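Local coordinates for MmoQ Response regulator (Methylococcus capsulatus, PDB 3LJX), which probably makes cyclic di-GMP from two GTP as a full-length response regulator, of which this all-helical chain is the HDOD-containing part, at residues A115-L120 and L138-D143; Q44-L49 and A108-S113. All coordinates share one frame; numbering follows the deposited sequence.

How the contacts relate
Both contacts are buried near the centre of the molecule, their centres about 9 Å apart, and both use helix 106-125. Contact 1 joins the middle of that helix to the C-terminal part of helix 132-141 and the turn after it; contact 2 joins an earlier part of the same helix to the start of helix 47-58. Their chemistry differs. In contact 1 a buried arginine bonds directly to a backbone carbonyl and a carboxylate, whereas contact 2 has apolar proline packing at its centre and two waters carrying its polar links. The two meet where Leu140 and Leu141 of contact 1 touch Pro47 of contact 2, and where Asp143 lies against Tyr109.

Contact 1: residues A115-L120 and L138-D143; sequences ARAVAL and LGLLAD
A close helix-to-helix contact, clamped by a buried arginine, joins the middle of helix 106-125 to the C-terminal part of helix 132-141 and the turn that follows, deep in the fold. Gly139 is where the backbones come nearest, its CA 4.1 Å from Ala117 CA, an approach that depends on the absence of a side chain at Gly139. Ala117 CB sits 3.4 Å from Leu140 N, and Leu120 reaches the glycine backbone with CD2. With Gly139 and Ala117 facing each other, two helices of the all-helical HDOD domain can approach closely, while Leu120 and Arg116 also touch Ala226 of helix 214-233. Arg116 extends with CG anti to its N (chi1 -171°), then bends at chi3 (53°), which turns the guanidinium side-on to Gly139 O. Arg116 NE (2.8 Å) and Arg116 NH2 (3.0 Å) both donate to Gly139 O, which lies in the guanidinium plane. Ala142 CB covers one face of the group, 3.6 Å from Arg116 NE. Arg116 NH2 also forms a salt bridge to Asp143 OD1 at 3.1 Å, meeting the carboxylate from above its plane, with the two flat groups 88° apart. Water 1 accepts from Arg116 NH1 and donates to Asp143 OD2, and Gln227 OE1 also bonds NH1, fixing the guanidinium's rotation.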
ATOM      1  N   ALA A 115      -6.603  -6.650   2.238  1.00 23.13           N
ATOM      2  CA  ALA A 115      -7.913  -6.488   2.859  1.00 25.13           C
ATOM      3  C   ALA A 115      -8.242  -5.003   2.938  1.00 27.68           C
ATOM      4  O   ALA A 115      -9.369  -4.590   2.646  1.00 26.94           O
ATOM      5  CB  ALA A 115      -7.946  -7.136   4.266  1.00 19.53           C
ATOM      6  N   ARG A 116      -7.247  -4.201   3.322  1.00 22.57           N
ATOM      7  CA  ARG A 116      -7.430  -2.757   3.379  1.00 20.89           C
ATOM      8  C   ARG A 116      -7.688  -2.163   1.994  1.00 23.32           C
ATOM      9  O   ARG A 116      -8.580  -1.338   1.825  1.00 27.15           O
ATOM     10  CB  ARG A 116      -6.228  -2.076   4.039  1.00 21.76           C
ATOM     11  CG  ARG A 116      -6.450  -0.597   4.317  1.00 21.52           C
ATOM     12  CD  ARG A 116      -5.233   0.011   5.007  1.00 24.76           C
ATOM     13  NE  ARG A 116      -4.037  -0.284   4.241  1.00 28.34           N
ATOM     14  CZ  ARG A 116      -2.946  -0.855   4.735  1.00 29.30           C
ATOM     15  NH1 ARG A 116      -2.879  -1.166   6.018  1.00 24.89           N
ATOM     16  NH2 ARG A 116      -1.920  -1.112   3.936  1.00 31.98           N
ATOM     17  N   ALA A 117      -6.907  -2.575   0.999  1.00 24.31           N
ATOM     18  CA  ALA A 117      -7.139  -2.122  -0.369  1.00 22.51           C
ATOM     19  C   ALA A 117      -8.587  -2.422  -0.767  1.00 23.81           C
ATOM     20  O   ALA A 117      -9.282  -1.565  -1.314  1.00 25.92           O
ATOM     21  CB  ALA A 117      -6.178  -2.808  -1.328  1.00 19.26           C
ATOM     22  N   VAL A 118      -9.042  -3.640  -0.481  1.00 21.96           N
ATOM     23  CA  VAL A 118     -10.382  -4.070  -0.889  1.00 22.89           C
ATOM     24  C   VAL A 118     -11.455  -3.256  -0.172  1.00 26.29           C
ATOM     25  O   VAL A 118     -12.428  -2.791  -0.792  1.00 23.03           O
ATOM     26  CB  VAL A 118     -10.616  -5.560  -0.596  1.00 28.14           C
ATOM     27  CG1 VAL A 118     -12.110  -5.885  -0.678  1.00 30.33           C
ATOM     28  CG2 VAL A 118      -9.797  -6.428  -1.551  1.00 20.26           C
ATOM     29  N   ALA A 119     -11.266  -3.065   1.133  1.00 23.09           N
ATOM     30  CA  ALA A 119     -12.192  -2.246   1.918  1.00 26.18           C
ATOM     31  C   ALA A 119     -12.263  -0.804   1.412  1.00 28.87           C
ATOM     32  O   ALA A 119     -13.350  -0.229   1.304  1.00 31.52           O
ATOM     33  CB  ALA A 119     -11.831  -2.278   3.419  1.00 19.70           C
ATOM     34  N   LEU A 120     -11.111  -0.215   1.112  1.00 26.82           N
ATOM     35  CA  LEU A 120     -11.096   1.186   0.717  1.00 25.22           C
ATOM     36  C   LEU A 120     -11.777   1.335  -0.634  1.00 20.87           C
ATOM     37  O   LEU A 120     -12.519   2.289  -0.873  1.00 20.31           O
ATOM     38  CB  LEU A 120      -9.668   1.740   0.681  1.00 20.87           C
ATOM     39  CG  LEU A 120      -9.573   3.239   0.378  1.00 25.53           C
ATOM     40  CD1 LEU A 120     -10.440   4.093   1.347  1.00 21.96           C
ATOM     41  CD2 LEU A 120      -8.119   3.694   0.393  1.00 21.48           C
ATOM     42  N   LEU A 138      -3.919   2.940  -3.255  1.00 26.11           N
ATOM     43  CA  LEU A 138      -3.418   3.643  -2.072  1.00 24.22           C
ATOM     44  C   LEU A 138      -3.610   2.811  -0.797  1.00 26.07           C
ATOM     45  O   LEU A 138      -2.738   2.786   0.081  1.00 21.51           O
ATOM     46  CB  LEU A 138      -4.075   5.000  -1.911  1.00 21.96           C
ATOM     47  CG  LEU A 138      -3.498   5.795  -0.741  1.00 29.59           C
ATOM     48  CD1 LEU A 138      -1.975   5.882  -0.837  1.00 23.56           C
ATOM     49  CD2 LEU A 138      -4.121   7.191  -0.667  1.00 33.30           C
ATOM     50  N   GLY A 139      -4.743   2.119  -0.706  1.00 26.39           N
ATOM     51  CA  GLY A 139      -5.005   1.256   0.430  1.00 26.08           C
ATOM     52  C   GLY A 139      -3.962   0.147   0.489  1.00 23.51           C
ATOM     53  O   GLY A 139      -3.374  -0.125   1.537  1.00 20.82           O
ATOM     54  N   LEU A 140      -3.720  -0.487  -0.653  1.00 22.61           N
ATOM     55  CA  LEU A 140      -2.709  -1.529  -0.749  1.00 26.20           C
ATOM     56  C   LEU A 140      -1.354  -1.071  -0.199  1.00 28.57           C
ATOM     57  O   LEU A 140      -0.663  -1.824   0.515  1.00 27.29           O
ATOM     58  CB  LEU A 140      -2.549  -1.954  -2.208  1.00 24.66           C
ATOM     59  CG  LEU A 140      -1.613  -3.120  -2.504  1.00 25.01           C
ATOM     60  CD1 LEU A 140      -2.235  -4.439  -2.029  1.00 20.08           C
ATOM     61  CD2 LEU A 140      -1.280  -3.189  -4.002  1.00 25.62           C
ATOM     62  N   LEU A 141      -0.990   0.169  -0.521  1.00 24.08           N
ATOM     63  CA  LEU A 141       0.367   0.678  -0.300  1.00 22.70           C
ATOM     64  C   LEU A 141       0.505   1.511   0.974  1.00 24.90           C
ATOM     65  O   LEU A 141       1.601   1.953   1.303  1.00 22.33           O
ATOM     66  CB  LEU A 141       0.788   1.533  -1.496  1.00 19.19           C
ATOM     67  CG  LEU A 141       1.535   0.939  -2.700  1.00 27.12           C
ATOM     68  CD1 LEU A 141       1.621  -0.599  -2.696  1.00 20.97           C
ATOM     69  CD2 LEU A 141       0.985   1.480  -4.022  1.00 22.19           C
ATOM     70  N   ALA A 142      -0.605   1.714   1.685  1.00 25.10           N
ATOM     71  CA  ALA A 142      -0.679   2.648   2.820  1.00 23.87           C
ATOM     72  C   ALA A 142       0.410   2.521   3.903  1.00 25.36           C
ATOM     73  O   ALA A 142       0.655   3.473   4.663  1.00 23.01           O
ATOM     74  CB  ALA A 142      -2.074   2.575   3.463  1.00 24.94           C
ATOM     75  N   ASP A 143       1.044   1.354   4.006  1.00 26.11           N
ATOM     76  CA  ASP A 143       2.152   1.203   4.957  1.00 27.31           C
ATOM     77  C   ASP A 143       3.305   0.386   4.383  1.00 28.30           C
ATOM     78  O   ASP A 143       3.987  -0.367   5.093  1.00 25.83           O
ATOM     79  CB  ASP A 143       1.680   0.659   6.315  1.00 28.89           C
ATOM     80  CG  ASP A 143       1.012  -0.694   6.211  1.00 38.19           C
ATOM     81  OD1 ASP A 143       0.971  -1.279   5.104  1.00 43.49           O
ATOM     82  OD2 ASP A 143       0.514  -1.174   7.248  1.00 44.36           O
TER
HETATM   83  O   HOH W   1      -0.610  -3.438   6.026  1.00 42.50           O

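Contact 2: residues Q44-L49 and A108-S113; sequences QTDPAL and AYWQKS
Pro47 packs its ring against Tyr109, Trp110 and Ser113 of helix 106-125. Pro47 CB lies 3.5 Å from Tyr109 OH. Pro47 CD is 3.8 Å from Trp110 CD1, and Pro47 CG faces Ser113 CB; the proline approaches both aromatic rings obliquely. Beside this packing, water 3 accepts from Trp110 NE1 at 2.8 Å and from Ala48 N, and donates to Asp46 OD1. Trp110 CG stands beside the backbone N, anti to the carbonyl carbon (chi1 -77°), a turn that brings the indole N-H to this water. Water 2 links the backbones, donating to Thr45 O and Trp110 O. Further out, Asp46 is the N-cap of helix 47-58: Asp46 OD2 takes Leu49 N at 2.7 Å, from above the carboxylate plane, and is also bonded to Thr17 OG1. Without the carboxylate, with alanine in this place, Leu49 N would probably lose its cap and water 3 its acceptor, weakening the link to Trp110. Ser113 OG donates to Tyr109 O from the opposite face to Ser113 N, and lies over the rim of the tyrosine ring. The polar half of the joint thus depends on water 2 and water 3 staying in place, since the two segments share no direct hydrogen bond.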
ATOM      1  N   GLN A  44      -2.162  -6.479  -8.743  1.00 25.56           N
ATOM      2  CA  GLN A  44      -2.461  -5.471  -7.744  1.00 27.78           C
ATOM      3  C   GLN A  44      -2.786  -6.091  -6.384  1.00 28.76           C
ATOM      4  O   GLN A  44      -3.174  -5.381  -5.464  1.00 27.32           O
ATOM      5  CB  GLN A  44      -3.566  -4.526  -8.206  1.00 25.07           C
ATOM      6  CG  GLN A  44      -4.934  -5.159  -8.206  1.00 32.16           C
ATOM      7  CD  GLN A  44      -6.009  -4.155  -8.546  1.00 40.70           C
ATOM      8  OE1 GLN A  44      -5.710  -3.049  -9.005  1.00 40.14           O
ATOM      9  NE2 GLN A  44      -7.272  -4.527  -8.316  1.00 39.17           N
ATOM     10  N   THR A  45      -2.621  -7.407  -6.249  1.00 26.17           N
ATOM     11  CA  THR A  45      -2.664  -8.017  -4.920  1.00 31.28           C
ATOM     12  C   THR A  45      -1.279  -7.946  -4.260  1.00 35.42           C
ATOM     13  O   THR A  45      -1.128  -8.283  -3.078  1.00 34.55           O
ATOM     14  CB  THR A  45      -3.118  -9.493  -4.934  1.00 25.31           C
ATOM     15  OG1 THR A  45      -2.200 -10.279  -5.710  1.00 32.09           O
ATOM     16  CG2 THR A  45      -4.523  -9.629  -5.496  1.00 20.85           C
ATOM     17  N   ASP A  46      -0.273  -7.514  -5.022  1.00 29.56           N
ATOM     18  CA  ASP A  46       1.093  -7.459  -4.496  1.00 29.43           C
ATOM     19  C   ASP A  46       1.644  -6.032  -4.406  1.00 28.00           C
ATOM     20  O   ASP A  46       1.856  -5.370  -5.427  1.00 25.98           O
ATOM     21  CB  ASP A  46       2.038  -8.325  -5.328  1.00 23.58           C
ATOM     22  CG  ASP A  46       3.461  -8.272  -4.812  1.00 29.14           C
ATOM     23  OD1 ASP A  46       3.683  -8.664  -3.642  1.00 24.84           O
ATOM     24  OD2 ASP A  46       4.358  -7.834  -5.566  1.00 33.36           O
ATOM     25  N   PRO A  47       1.876  -5.555  -3.174  1.00 26.33           N
ATOM     26  CA  PRO A  47       2.411  -4.206  -2.956  1.00 23.83           C
ATOM     27  C   PRO A  47       3.757  -3.984  -3.664  1.00 27.84           C
ATOM     28  O   PRO A  47       3.909  -2.947  -4.317  1.00 23.46           O
ATOM     29  CB  PRO A  47       2.576  -4.130  -1.435  1.00 22.66           C
ATOM     30  CG  PRO A  47       1.578  -5.127  -0.887  1.00 22.18           C
ATOM     31  CD  PRO A  47       1.507  -6.233  -1.914  1.00 25.56           C
ATOM     32  N   ALA A  48       4.704  -4.923  -3.561  1.00 25.09           N
ATOM     33  CA  ALA A  48       6.015  -4.731  -4.201  1.00 25.40           C
ATOM     34  C   ALA A  48       5.900  -4.496  -5.714  1.00 27.35           C
ATOM     35  O   ALA A  48       6.339  -3.458  -6.227  1.00 27.44           O
ATOM     36  CB  ALA A  48       6.964  -5.913  -3.914  1.00 22.89           C
ATOM     37  N   LEU A  49       5.310  -5.453  -6.430  1.00 23.53           N
ATOM     38  CA  LEU A  49       5.265  -5.366  -7.891  1.00 24.03           C
ATOM     39  C   LEU A  49       4.415  -4.187  -8.350  1.00 23.09           C
ATOM     40  O   LEU A  49       4.718  -3.544  -9.357  1.00 20.77           O
ATOM     41  CB  LEU A  49       4.761  -6.673  -8.517  1.00 26.72           C
ATOM     42  CG  LEU A  49       4.826  -6.735 -10.050  1.00 27.81           C
ATOM     43  CD1 LEU A  49       6.229  -6.385 -10.603  1.00 23.04           C
ATOM     44  CD2 LEU A  49       4.389  -8.095 -10.518  1.00 29.74           C
ATOM     45  N   ALA A 108       1.059 -11.600   7.572  1.00 27.79           N
ATOM     46  CA  ALA A 108       0.088 -10.677   8.150  1.00 31.72           C
ATOM     47  C   ALA A 108       0.103  -9.380   7.359  1.00 31.73           C
ATOM     48  O   ALA A 108      -0.949  -8.813   7.044  1.00 32.34           O
ATOM     49  CB  ALA A 108       0.370 -10.414   9.649  1.00 24.20           C
ATOM     50  N   TYR A 109       1.302  -8.917   7.030  1.00 29.87           N
ATOM     51  CA  TYR A 109       1.424  -7.675   6.288  1.00 25.15           C
ATOM     52  C   TYR A 109       0.700  -7.795   4.944  1.00 25.47           C
ATOM     53  O   TYR A 109      -0.060  -6.906   4.566  1.00 23.70           O
ATOM     54  CB  TYR A 109       2.887  -7.273   6.083  1.00 24.66           C
ATOM     55  CG  TYR A 109       3.026  -6.232   5.009  1.00 23.96           C
ATOM     56  CD1 TYR A 109       2.783  -4.886   5.278  1.00 21.14           C
ATOM     57  CD2 TYR A 109       3.341  -6.598   3.709  1.00 23.38           C
ATOM     58  CE1 TYR A 109       2.878  -3.927   4.276  1.00 22.30           C
ATOM     59  CE2 TYR A 109       3.446  -5.652   2.699  1.00 24.04           C
ATOM     60  CZ  TYR A 109       3.212  -4.323   2.982  1.00 24.44           C
ATOM     61  OH  TYR A 109       3.303  -3.396   1.961  1.00 20.73           O
ATOM     62  N   TRP A 110       0.908  -8.897   4.231  1.00 26.92           N
ATOM     63  CA  TRP A 110       0.305  -9.020   2.903  1.00 25.47           C
ATOM     64  C   TRP A 110      -1.194  -9.198   3.003  1.00 27.05           C
ATOM     65  O   TRP A 110      -1.948  -8.676   2.186  1.00 23.68           O
ATOM     66  CB  TRP A 110       0.939 -10.149   2.080  1.00 21.71           C
ATOM     67  CG  TRP A 110       2.287  -9.756   1.525  1.00 27.73           C
ATOM     68  CD1 TRP A 110       2.591  -8.602   0.857  1.00 29.94           C
ATOM     69  CD2 TRP A 110       3.502 -10.503   1.599  1.00 27.56           C
ATOM     70  NE1 TRP A 110       3.917  -8.582   0.522  1.00 27.93           N
ATOM     71  CE2 TRP A 110       4.501  -9.740   0.964  1.00 27.76           C
ATOM     72  CE3 TRP A 110       3.838 -11.753   2.136  1.00 29.81           C
ATOM     73  CZ2 TRP A 110       5.826 -10.182   0.845  1.00 25.93           C
ATOM     74  CZ3 TRP A 110       5.160 -12.195   2.021  1.00 28.37           C
ATOM     75  CH2 TRP A 110       6.133 -11.406   1.387  1.00 29.07           C
ATOM     76  N   GLN A 111      -1.630  -9.932   4.013  1.00 25.58           N
ATOM     77  CA  GLN A 111      -3.052 -10.166   4.178  1.00 25.16           C
ATOM     78  C   GLN A 111      -3.756  -8.841   4.485  1.00 28.47           C
ATOM     79  O   GLN A 111      -4.775  -8.494   3.880  1.00 27.95           O
ATOM     80  CB  GLN A 111      -3.290 -11.194   5.289  1.00 32.03           C
ATOM     81  CG  GLN A 111      -4.753 -11.414   5.622  1.00 39.45           C
ATOM     82  CD  GLN A 111      -4.937 -12.319   6.822  1.00 49.16           C
ATOM     83  OE1 GLN A 111      -4.253 -12.186   7.845  1.00 51.88           O
ATOM     84  NE2 GLN A 111      -5.872 -13.244   6.705  1.00 52.22           N
ATOM     85  N   LYS A 112      -3.193  -8.081   5.413  1.00 32.29           N
ATOM     86  CA  LYS A 112      -3.804  -6.828   5.831  1.00 30.33           C
ATOM     87  C   LYS A 112      -3.795  -5.783   4.711  1.00 32.19           C
ATOM     88  O   LYS A 112      -4.747  -5.022   4.558  1.00 32.77           O
ATOM     89  CB  LYS A 112      -3.078  -6.300   7.057  1.00 38.76           C
ATOM     90  CG  LYS A 112      -3.537  -4.946   7.539  1.00 51.46           C
ATOM     91  CD  LYS A 112      -3.199  -4.846   9.001  1.00 61.75           C
ATOM     92  CE  LYS A 112      -3.557  -6.163   9.676  1.00 69.30           C
ATOM     93  NZ  LYS A 112      -2.638  -6.511  10.797  1.00 75.33           N
ATOM     94  N   SER A 113      -2.722  -5.752   3.923  1.00 30.36           N
ATOM     95  CA  SER A 113      -2.594  -4.749   2.867  1.00 29.57           C
ATOM     96  C   SER A 113      -3.687  -4.917   1.800  1.00 28.46           C
ATOM     97  O   SER A 113      -4.314  -3.945   1.367  1.00 24.38           O
ATOM     98  CB  SER A 113      -1.192  -4.808   2.242  1.00 28.98           C
ATOM     99  OG  SER A 113      -0.218  -4.295   3.144  1.00 32.40           O
TER
HETATM  100  O   HOH W   2      -0.888  -8.067  -0.245  1.00 39.12           O
HETATM  101  O   HOH W   3       4.776  -7.279  -1.830  1.00 23.49           O